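Local coordinates for protein LbaCas13a H328A (C2c2) (Lachnospiraceae bacterium NK4A179, PDB 5WLH) that probably serves as a CRISPR RNA-guided, RNA-cleaving Cas13a nuclease, captured here as an engineered variant bound to its precursor guide RNA, at residues 731-736 and 848-853; 794-799 and 806-811; 1156-1161 and 1185-1190. One frame throughout, in Å; residues are numbered along the deposited sequence.

Contact 2 is nested within the loop that contact 1 closes, and contact 3 follows both along the chain. Contacts 1 and 2 lie on the same side of the molecule, their centres about 15 Å apart and each about 7 Å at the nearest atom from the bound RNA. Contact 2 is helix 786-799 against helix 805-813; contact 1 sets the end of helix 709-732 and the turn after it against helix 843-861, and helix 736-745 touches residues of both. Contact 3 has its centre about 60 Å from contact 1 and 54 Å from contact 2, joining strands of two small sheets probably belonging to the second HEPN domain. Contacts 1 and 2 thus share one helical region near the RNA.

Contact 1. Residues 731-736 and 848-853; sequences AFLNDK and VNLRKA
Phe732 and Ala853 face each other with CA atoms 8.8 Å apart, where the chain leaving helix 709-732 passes beside helix 843-861. Leu733 and Leu850 are the neighbouring pair, at 9.0 Å between CA atoms. Residues 848-853 are regular helix, whereas Phe732 to Asp735 form a type I beta turn, closed by the bond from Asp735 N to Phe732 O. Asp735 then becomes the N-cap of helix 736-745, its OD2 accepting from the backbone N of Val738. The turn thus places a helix-to-helix corner against the flank of a third helix.

Phe732 carries most of this meeting. Its CG lies anti to the backbone N (chi1 164°), which sends the ring across toward helix 843-861. The far rim of the ring does the touching: CE1 reaches the carbonyl carbon of Ala853 at 3.5 Å, and CZ lies 3.6 Å from Leu850 O. Ala853 CB approaches the ring edge in the ring plane, 4.0 Å from CE1. Next to it, Leu850 CD2 comes to 4.1 Å from Phe732 CE2, the two side chains crossing obliquely. The same CD2 methyl also meets Leu733 CD2 at 4.5 Å, a looser contact. Around the pair, Phe854 packs edge-to-face with Phe732, Tyr728 adds a second ring, and Val675 and Pro676 touch Leu733 and Leu850.

No hydrogen bond joins the two segments. The ring rim packs obliquely on the helix backbone at Leu850 O and Ala853 C, where any electrostatic gain is likely to be weak, so cohesion between the segments comes from shape and from burial of apolar surface.

Contact 2. Residues 794-799 and 806-811; sequences KNIVQV and AQICQL
Ile796 meets Ile808 and Leu811 in a helix-loop-helix unit, two consecutive helices, 786-799 and 805-813, joined by a short connection. The axes of their 794-799 and 806-811 parts approach to 10.4 Å, and their N-to-C directions differ by 126°, so the second helix folds back steeply across the first without becoming antiparallel.

The side chain of Ile796 contributes the largest share of the buried surface. From CB, directed at the facing helix, it splits into two branches. Ile796 CG1 lies anti to the carbonyl carbon (chi1 -74°) and passes Leu811 CB at 4.1 Å. The methyl Ile796 CG2, on the other branch, sits between two residues, 3.8 Å from Leu811 CD1 and 4.0 Å from Ile808 CG1. At the tip, Ile796 CD1 continues the extended CG1 branch to its tightest contact, 3.6 Å from Leu811 CB, and also brushes the backbone at Ile808 O. Leu811 is therefore touched near its root by one branch and at its end by the other, and Ile796 bridges one helical turn of its partner.

No hydrogen bond crosses between the segments, and the buried surface is purely aliphatic where side chains meet. Tyr803, from the connecting loop, packs on both Ile796 and Leu811, while Ile743 of helix 736-745 covers Val797 and Ile808. Outside this apolar patch, Gln810 NE2 binds Ser673 O, tying helix 805-813 to a neighbouring loop. Beside Ile796, the CG1 methyl of Val797 meets the CD1 tip of Ile808 at 3.9 Å.

Contact 3. Residues 1156-1161 and 1185-1190; sequences VTLDYQ and PLYYVD
Tyr1160 and Tyr1187 meet ring against ring as an oblique aromatic pair, their planes inclined at 58° and their centroids 5.3 Å apart. Tyr1187 offers one edge: its CD2 comes to 3.6 Å from Tyr1160 CG, and its CE2 to 3.7 Å from Tyr1160 CD2, which lies in the Tyr1187 ring plane. Tyr1160 CB also touches Tyr1187 CD2 and CE2, from out of that plane. Two residues earlier, Leu1158 points to the same side of its strand and sets CD1 4.0 Å from Tyr1187 CB, so the base of Tyr1187 is touched as well as its ring.

Tyr1187 CG stands anti to the carbonyl carbon (chi1 -61°), which turns its ring toward Tyr1160, while Leu1158 is met at CB. Farther out, Arg1166 and Val1198 also touch Tyr1187. Strand 1157-1160 pairs with 1166-1169 at the edge of a mixed sheet, whereas 1187-1189 pairs antiparallel with 1196-1198. Helix 1171-1180 lies against both: Gln1175 touches Leu1158 and donates through NE2 to Tyr1187 O. Past Tyr1160, Gln1161 NE2 binds Asp1159 OD2 at 2.8 Å, from well above the carboxylate plane.

With no hydrogen bond between the segments, the two small sheets are joined here by aromatic and aliphatic side chains, while Leu1158 and Tyr1160 pair by backbone with strand 1166-1169 and Tyr1188 with Thr1197.

Contact 1. Residues 731-736 and 848-853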
loop_
_atom_site.group_PDB
_atom_site.type_symbol
_atom_site.label_atom_id
_atom_site.label_comp_id
_atom_site.label_asym_id
_atom_site.label_seq_id
_atom_site.Cartn_x
_atom_site.Cartn_y
_atom_site.Cartn_z
ATOM N N ALA A 731 27.511 -11.821 6.220
ATOM C CA ALA A 731 28.625 -12.492 5.565
ATOM C C ALA A 731 28.172 -13.268 4.337
ATOM O O ALA A 731 28.806 -13.206 3.279
ATOM C CB ALA A 731 29.313 -13.442 6.557
ATOM N N PHE A 732 27.064 -13.998 4.470
ATOM C CA PHE A 732 26.667 -14.956 3.447
ATOM C C PHE A 732 26.221 -14.264 2.166
ATOM O O PHE A 732 26.692 -14.596 1.073
ATOM C CB PHE A 732 25.559 -15.851 4.010
ATOM C CG PHE A 732 24.793 -16.625 2.978
ATOM C CD1 PHE A 732 25.363 -17.715 2.330
ATOM C CD2 PHE A 732 23.482 -16.286 2.681
ATOM C CE1 PHE A 732 24.644 -18.435 1.397
ATOM C CE2 PHE A 732 22.762 -17.009 1.749
ATOM C CZ PHE A 732 23.342 -18.083 1.108
ATOM N N LEU A 733 25.303 -13.303 2.272
ATOM C CA LEU A 733 24.654 -12.808 1.063
ATOM C C LEU A 733 25.620 -12.088 0.124
ATOM O O LEU A 733 25.418 -12.115 -1.091
ATOM C CB LEU A 733 23.481 -11.888 1.433
ATOM C CG LEU A 733 22.232 -12.553 2.011
ATOM C CD1 LEU A 733 21.256 -11.474 2.491
ATOM C CD2 LEU A 733 21.575 -13.478 0.996
ATOM N N ASN A 734 26.676 -11.458 0.648
ATOM C CA ASN A 734 27.627 -10.727 -0.183
ATOM C C ASN A 734 28.870 -11.530 -0.533
ATOM O O ASN A 734 29.780 -10.988 -1.170
ATOM C CB ASN A 734 28.052 -9.433 0.514
ATOM C CG ASN A 734 26.876 -8.559 0.865
ATOM O OD1 ASN A 734 25.889 -8.506 0.132
ATOM N ND2 ASN A 734 26.961 -7.886 2.002
ATOM N N ASP A 735 28.936 -12.794 -0.140
ATOM C CA ASP A 735 30.143 -13.573 -0.374
ATOM C C ASP A 735 30.255 -13.951 -1.848
ATOM O O ASP A 735 29.302 -14.462 -2.450
ATOM C CB ASP A 735 30.142 -14.813 0.509
ATOM C CG ASP A 735 31.401 -15.643 0.337
ATOM O OD1 ASP A 735 32.396 -15.351 1.027
ATOM O OD2 ASP A 735 31.386 -16.566 -0.497
ATOM N N LYS A 736 31.430 -13.692 -2.428
ATOM C CA LYS A 736 31.634 -13.916 -3.857
ATOM C C LYS A 736 31.476 -15.386 -4.223
ATOM O O LYS A 736 30.852 -15.718 -5.238
ATOM C CB LYS A 736 33.020 -13.414 -4.265
ATOM C CG LYS A 736 33.370 -13.657 -5.733
ATOM C CD LYS A 736 34.478 -14.691 -5.880
ATOM C CE LYS A 736 34.338 -15.457 -7.188
ATOM N NZ LYS A 736 34.844 -16.854 -7.072
ATOM N N VAL A 848 14.986 -22.630 -1.555
ATOM C CA VAL A 848 15.744 -23.878 -1.503
ATOM C C VAL A 848 17.201 -23.628 -1.870
ATOM O O VAL A 848 18.121 -24.069 -1.169
ATOM C CB VAL A 848 15.102 -24.940 -2.414
ATOM C CG1 VAL A 848 16.055 -26.107 -2.608
ATOM C CG2 VAL A 848 13.796 -25.422 -1.818
ATOM N N ASN A 849 17.437 -22.901 -2.961
ATOM C CA ASN A 849 18.807 -22.690 -3.402
ATOM C C ASN A 849 19.586 -21.840 -2.410
ATOM O O ASN A 849 20.780 -22.075 -2.192
ATOM C CB ASN A 849 18.828 -22.055 -4.784
ATOM C CG ASN A 849 18.618 -23.072 -5.890
ATOM O OD1 ASN A 849 19.571 -23.671 -6.378
ATOM N ND2 ASN A 849 17.371 -23.260 -6.298
ATOM N N LEU A 850 18.926 -20.848 -1.797
ATOM C CA LEU A 850 19.575 -20.072 -0.746
ATOM C C LEU A 850 19.889 -20.937 0.469
ATOM O O LEU A 850 20.974 -20.829 1.051
ATOM C CB LEU A 850 18.692 -18.887 -0.342
ATOM C CG LEU A 850 18.715 -17.658 -1.260
ATOM C CD1 LEU A 850 17.659 -16.642 -0.823
ATOM C CD2 LEU A 850 20.080 -17.008 -1.291
ATOM N N ARG A 851 18.943 -21.794 0.871
ATOM C CA ARG A 851 19.120 -22.613 2.064
ATOM C C ARG A 851 20.299 -23.559 1.903
ATOM O O ARG A 851 21.120 -23.706 2.818
ATOM C CB ARG A 851 17.832 -23.388 2.336
ATOM C CG ARG A 851 17.793 -24.179 3.622
ATOM C CD ARG A 851 16.565 -25.094 3.622
ATOM N NE ARG A 851 15.320 -24.328 3.664
ATOM C CZ ARG A 851 14.404 -24.316 2.700
ATOM N NH1 ARG A 851 14.574 -25.046 1.608
ATOM N NH2 ARG A 851 13.311 -23.573 2.834
ATOM N N LYS A 852 20.428 -24.169 0.726
ATOM C CA LYS A 852 21.539 -25.081 0.490
ATOM C C LYS A 852 22.855 -24.326 0.329
ATOM O O LYS A 852 23.883 -24.753 0.868
ATOM C CB LYS A 852 21.235 -25.960 -0.724
ATOM C CG LYS A 852 20.016 -26.869 -0.525
ATOM C CD LYS A 852 19.902 -27.381 0.925
ATOM C CE LYS A 852 18.524 -27.980 1.211
ATOM N NZ LYS A 852 18.167 -28.032 2.644
ATOM N N ALA A 853 22.843 -23.179 -0.372
ATOM C CA ALA A 853 24.053 -22.373 -0.458
ATOM C C ALA A 853 24.531 -21.942 0.924
ATOM O O ALA A 853 25.744 -21.892 1.180
ATOM C CB ALA A 853 23.815 -21.150 -1.352
#

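Contact 2. Residues 794-799 and 806-811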
loop_
_atom_site.group_PDB
_atom_site.type_symbol
_atom_site.label_atom_id
_atom_site.label_comp_id
_atom_site.label_asym_id
_atom_site.label_seq_id
_atom_site.Cartn_x
_atom_site.Cartn_y
_atom_site.Cartn_z
ATOM N N LYS A 794 20.334 -17.933 -15.845
ATOM C CA LYS A 794 21.394 -17.815 -16.841
ATOM C C LYS A 794 21.185 -16.584 -17.712
ATOM O O LYS A 794 22.148 -15.884 -18.058
ATOM C CB LYS A 794 21.485 -19.086 -17.699
ATOM C CG LYS A 794 22.201 -20.313 -17.060
ATOM C CD LYS A 794 23.752 -20.195 -17.059
ATOM C CE LYS A 794 24.318 -19.284 -15.961
ATOM N NZ LYS A 794 25.723 -18.843 -16.185
ATOM N N ASN A 795 19.932 -16.289 -18.065
ATOM C CA ASN A 795 19.644 -15.052 -18.786
ATOM C C ASN A 795 20.088 -13.837 -17.979
ATOM O O ASN A 795 20.732 -12.924 -18.510
ATOM C CB ASN A 795 18.153 -14.977 -19.112
ATOM C CG ASN A 795 17.807 -13.769 -19.953
ATOM O OD1 ASN A 795 16.754 -13.153 -19.778
ATOM N ND2 ASN A 795 18.701 -13.413 -20.871
ATOM N N ILE A 796 19.773 -13.824 -16.680
ATOM C CA ILE A 796 20.109 -12.677 -15.838
ATOM C C ILE A 796 21.617 -12.443 -15.820
ATOM O O ILE A 796 22.093 -11.324 -16.051
ATOM C CB ILE A 796 19.547 -12.875 -14.419
ATOM C CG1 ILE A 796 18.034 -12.662 -14.425
ATOM C CG2 ILE A 796 20.224 -11.931 -13.436
ATOM C CD1 ILE A 796 17.335 -13.197 -13.197
ATOM N N VAL A 797 22.395 -13.495 -15.549
ATOM C CA VAL A 797 23.845 -13.321 -15.488
ATOM C C VAL A 797 24.420 -13.068 -16.876
ATOM O O VAL A 797 25.452 -12.397 -17.012
ATOM C CB VAL A 797 24.506 -14.537 -14.815
ATOM C CG1 VAL A 797 24.042 -14.645 -13.373
ATOM C CG2 VAL A 797 24.191 -15.810 -15.582
ATOM N N GLN A 798 23.774 -13.596 -17.921
ATOM C CA GLN A 798 24.170 -13.259 -19.284
ATOM C C GLN A 798 24.055 -11.760 -19.521
ATOM O O GLN A 798 24.969 -11.132 -20.064
ATOM C CB GLN A 798 23.309 -14.030 -20.289
ATOM C CG GLN A 798 24.017 -15.185 -21.000
ATOM C CD GLN A 798 23.051 -16.270 -21.474
ATOM O OE1 GLN A 798 21.957 -15.979 -21.966
ATOM N NE2 GLN A 798 23.455 -17.530 -21.324
ATOM N N VAL A 799 22.937 -11.163 -19.096
ATOM C CA VAL A 799 22.704 -9.743 -19.354
ATOM C C VAL A 799 23.723 -8.888 -18.613
ATOM O O VAL A 799 24.209 -7.881 -19.141
ATOM C CB VAL A 799 21.255 -9.371 -18.984
ATOM C CG1 VAL A 799 21.030 -7.874 -19.094
ATOM C CG2 VAL A 799 20.292 -10.118 -19.884
ATOM N N ALA A 806 22.027 -10.613 -4.529
ATOM C CA ALA A 806 20.809 -9.869 -4.224
ATOM C C ALA A 806 20.109 -9.438 -5.504
ATOM O O ALA A 806 18.886 -9.543 -5.613
ATOM C CB ALA A 806 21.143 -8.656 -3.357
ATOM N N GLN A 807 20.876 -8.962 -6.491
ATOM C CA GLN A 807 20.264 -8.482 -7.728
ATOM C C GLN A 807 19.691 -9.621 -8.551
ATOM O O GLN A 807 18.655 -9.450 -9.202
ATOM C CB GLN A 807 21.277 -7.665 -8.527
ATOM C CG GLN A 807 21.653 -6.379 -7.792
ATOM C CD GLN A 807 22.831 -5.638 -8.388
ATOM O OE1 GLN A 807 23.770 -6.241 -8.922
ATOM N NE2 GLN A 807 22.792 -4.321 -8.288
ATOM N N ILE A 808 20.314 -10.801 -8.507
ATOM C CA ILE A 808 19.684 -11.967 -9.116
ATOM C C ILE A 808 18.365 -12.280 -8.418
ATOM O O ILE A 808 17.344 -12.529 -9.072
ATOM C CB ILE A 808 20.644 -13.172 -9.098
ATOM C CG1 ILE A 808 21.885 -12.854 -9.926
ATOM C CG2 ILE A 808 19.937 -14.392 -9.633
ATOM C CD1 ILE A 808 23.040 -13.818 -9.695
ATOM N N CYS A 809 18.360 -12.260 -7.076
ATOM C CA CYS A 809 17.127 -12.518 -6.338
ATOM C C CYS A 809 16.043 -11.520 -6.706
ATOM O O CYS A 809 14.879 -11.892 -6.876
ATOM C CB CYS A 809 17.361 -12.449 -4.831
ATOM S SG CYS A 809 18.303 -13.817 -4.134
ATOM N N GLN A 810 16.407 -10.242 -6.796
ATOM C CA GLN A 810 15.413 -9.218 -7.105
ATOM C C GLN A 810 14.819 -9.435 -8.490
ATOM O O GLN A 810 13.600 -9.329 -8.677
ATOM C CB GLN A 810 16.048 -7.832 -7.004
ATOM C CG GLN A 810 16.534 -7.493 -5.617
ATOM C CD GLN A 810 17.549 -6.379 -5.618
ATOM O OE1 GLN A 810 17.963 -5.898 -6.672
ATOM N NE2 GLN A 810 17.933 -5.937 -4.435
ATOM N N LEU A 811 15.664 -9.755 -9.468
ATOM C CA LEU A 811 15.175 -9.947 -10.828
ATOM C C LEU A 811 14.330 -11.206 -10.934
ATOM O O LEU A 811 13.383 -11.247 -11.726
ATOM C CB LEU A 811 16.343 -9.983 -11.809
ATOM C CG LEU A 811 17.069 -8.640 -11.924
ATOM C CD1 LEU A 811 18.260 -8.749 -12.847
ATOM C CD2 LEU A 811 16.119 -7.542 -12.391
#

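Contact 3. Residues 1156-1161 and 1185-1190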
loop_
_atom_site.group_PDB
_atom_site.type_symbol
_atom_site.label_atom_id
_atom_site.label_comp_id
_atom_site.label_asym_id
_atom_site.label_seq_id
_atom_site.Cartn_x
_atom_site.Cartn_y
_atom_site.Cartn_z
ATOM N N VAL A 1156 -0.554 36.564 -10.022
ATOM C CA VAL A 1156 0.426 36.174 -11.029
ATOM C C VAL A 1156 1.838 36.516 -10.579
ATOM O O VAL A 1156 2.777 35.752 -10.815
ATOM C CB VAL A 1156 0.087 36.850 -12.375
ATOM C CG1 VAL A 1156 1.048 36.403 -13.482
ATOM C CG2 VAL A 1156 -1.354 36.576 -12.766
ATOM N N THR A 1157 2.007 37.656 -9.912
ATOM C CA THR A 1157 3.337 38.184 -9.651
ATOM C C THR A 1157 3.381 38.805 -8.266
ATOM O O THR A 1157 2.557 39.667 -7.948
ATOM C CB THR A 1157 3.706 39.237 -10.709
ATOM O OG1 THR A 1157 3.786 38.610 -12.000
ATOM C CG2 THR A 1157 5.034 39.893 -10.378
ATOM N N LEU A 1158 4.344 38.389 -7.452
ATOM C CA LEU A 1158 4.614 39.051 -6.184
ATOM C C LEU A 1158 5.898 39.854 -6.318
ATOM O O LEU A 1158 6.919 39.331 -6.766
ATOM C CB LEU A 1158 4.744 38.051 -5.036
ATOM C CG LEU A 1158 3.466 37.580 -4.350
ATOM C CD1 LEU A 1158 3.752 36.276 -3.605
ATOM C CD2 LEU A 1158 2.901 38.646 -3.404
ATOM N N ASP A 1159 5.845 41.127 -5.952
ATOM C CA ASP A 1159 7.030 41.982 -5.984
ATOM C C ASP A 1159 7.291 42.433 -4.558
ATOM O O ASP A 1159 6.924 43.544 -4.164
ATOM C CB ASP A 1159 6.828 43.150 -6.925
ATOM C CG ASP A 1159 8.058 44.024 -7.037
ATOM O OD1 ASP A 1159 9.166 43.554 -6.702
ATOM O OD2 ASP A 1159 7.903 45.185 -7.463
ATOM N N TYR A 1160 7.929 41.563 -3.780
ATOM C CA TYR A 1160 8.172 41.846 -2.372
ATOM C C TYR A 1160 9.395 42.738 -2.248
ATOM O O TYR A 1160 10.490 42.352 -2.670
ATOM C CB TYR A 1160 8.375 40.558 -1.584
ATOM C CG TYR A 1160 8.648 40.801 -0.121
ATOM C CD1 TYR A 1160 7.666 41.324 0.707
ATOM C CD2 TYR A 1160 9.895 40.538 0.423
ATOM C CE1 TYR A 1160 7.913 41.559 2.041
ATOM C CE2 TYR A 1160 10.158 40.769 1.768
ATOM C CZ TYR A 1160 9.159 41.278 2.570
ATOM O OH TYR A 1160 9.397 41.520 3.902
ATOM N N GLN A 1161 9.208 43.925 -1.676
ATOM C CA GLN A 1161 10.262 44.924 -1.611
ATOM C C GLN A 1161 10.802 45.122 -0.206
ATOM O O GLN A 1161 11.532 46.086 0.027
ATOM C CB GLN A 1161 9.767 46.257 -2.170
ATOM C CG GLN A 1161 9.562 46.250 -3.676
ATOM C CD GLN A 1161 8.435 47.170 -4.113
ATOM O OE1 GLN A 1161 8.021 48.060 -3.368
ATOM N NE2 GLN A 1161 7.931 46.958 -5.329
ATOM N N PRO A 1185 9.662 29.941 2.444
ATOM C CA PRO A 1185 8.973 31.145 2.943
ATOM C C PRO A 1185 7.659 31.420 2.229
ATOM O O PRO A 1185 7.507 31.166 1.032
ATOM C CB PRO A 1185 9.981 32.262 2.652
ATOM C CG PRO A 1185 11.317 31.579 2.681
ATOM C CD PRO A 1185 11.065 30.219 2.079
ATOM N N LEU A 1186 6.733 32.040 2.961
ATOM C CA LEU A 1186 5.483 32.504 2.389
ATOM C C LEU A 1186 5.417 34.022 2.557
ATOM O O LEU A 1186 5.864 34.557 3.581
ATOM C CB LEU A 1186 4.299 31.824 3.066
ATOM C CG LEU A 1186 3.020 31.723 2.237
ATOM C CD1 LEU A 1186 2.333 30.392 2.492
ATOM C CD2 LEU A 1186 2.097 32.887 2.575
ATOM N N TYR A 1187 4.924 34.703 1.528
ATOM C CA TYR A 1187 4.786 36.158 1.520
ATOM C C TYR A 1187 3.345 36.493 1.848
ATOM O O TYR A 1187 2.427 35.911 1.266
ATOM C CB TYR A 1187 5.154 36.744 0.160
ATOM C CG TYR A 1187 6.575 36.452 -0.230
ATOM C CD1 TYR A 1187 6.910 35.244 -0.820
ATOM C CD2 TYR A 1187 7.586 37.362 0.029
ATOM C CE1 TYR A 1187 8.206 34.958 -1.165
ATOM C CE2 TYR A 1187 8.897 37.092 -0.315
ATOM C CZ TYR A 1187 9.205 35.872 -0.899
ATOM O OH TYR A 1187 10.497 35.561 -1.239
ATOM N N TYR A 1188 3.141 37.415 2.782
ATOM C CA TYR A 1188 1.776 37.691 3.212
ATOM C C TYR A 1188 1.756 39.032 3.923
ATOM O O TYR A 1188 2.801 39.603 4.238
ATOM C CB TYR A 1188 1.238 36.603 4.142
ATOM C CG TYR A 1188 2.021 36.441 5.411
ATOM C CD1 TYR A 1188 3.201 35.694 5.440
ATOM C CD2 TYR A 1188 1.589 37.033 6.588
ATOM C CE1 TYR A 1188 3.922 35.562 6.605
ATOM C CE2 TYR A 1188 2.286 36.887 7.758
ATOM C CZ TYR A 1188 3.464 36.157 7.760
ATOM O OH TYR A 1188 4.174 36.027 8.935
ATOM N N VAL A 1189 0.548 39.521 4.179
ATOM C CA VAL A 1189 0.366 40.752 4.939
ATOM C C VAL A 1189 0.095 40.344 6.375
ATOM O O VAL A 1189 -0.891 39.645 6.671
ATOM C CB VAL A 1189 -0.760 41.623 4.363
ATOM C CG1 VAL A 1189 -0.943 42.887 5.233
ATOM C CG2 VAL A 1189 -0.422 42.021 2.954
ATOM N N ASP A 1190 0.998 40.749 7.261
ATOM C CA ASP A 1190 0.946 40.306 8.641
ATOM C C ASP A 1190 -0.297 40.837 9.341
ATOM O O ASP A 1190 -0.725 41.969 9.106
ATOM C CB ASP A 1190 2.192 40.763 9.391
ATOM C CG ASP A 1190 2.130 40.412 10.850
ATOM O OD1 ASP A 1190 2.176 39.202 11.160
ATOM O OD2 ASP A 1190 2.010 41.338 11.684
#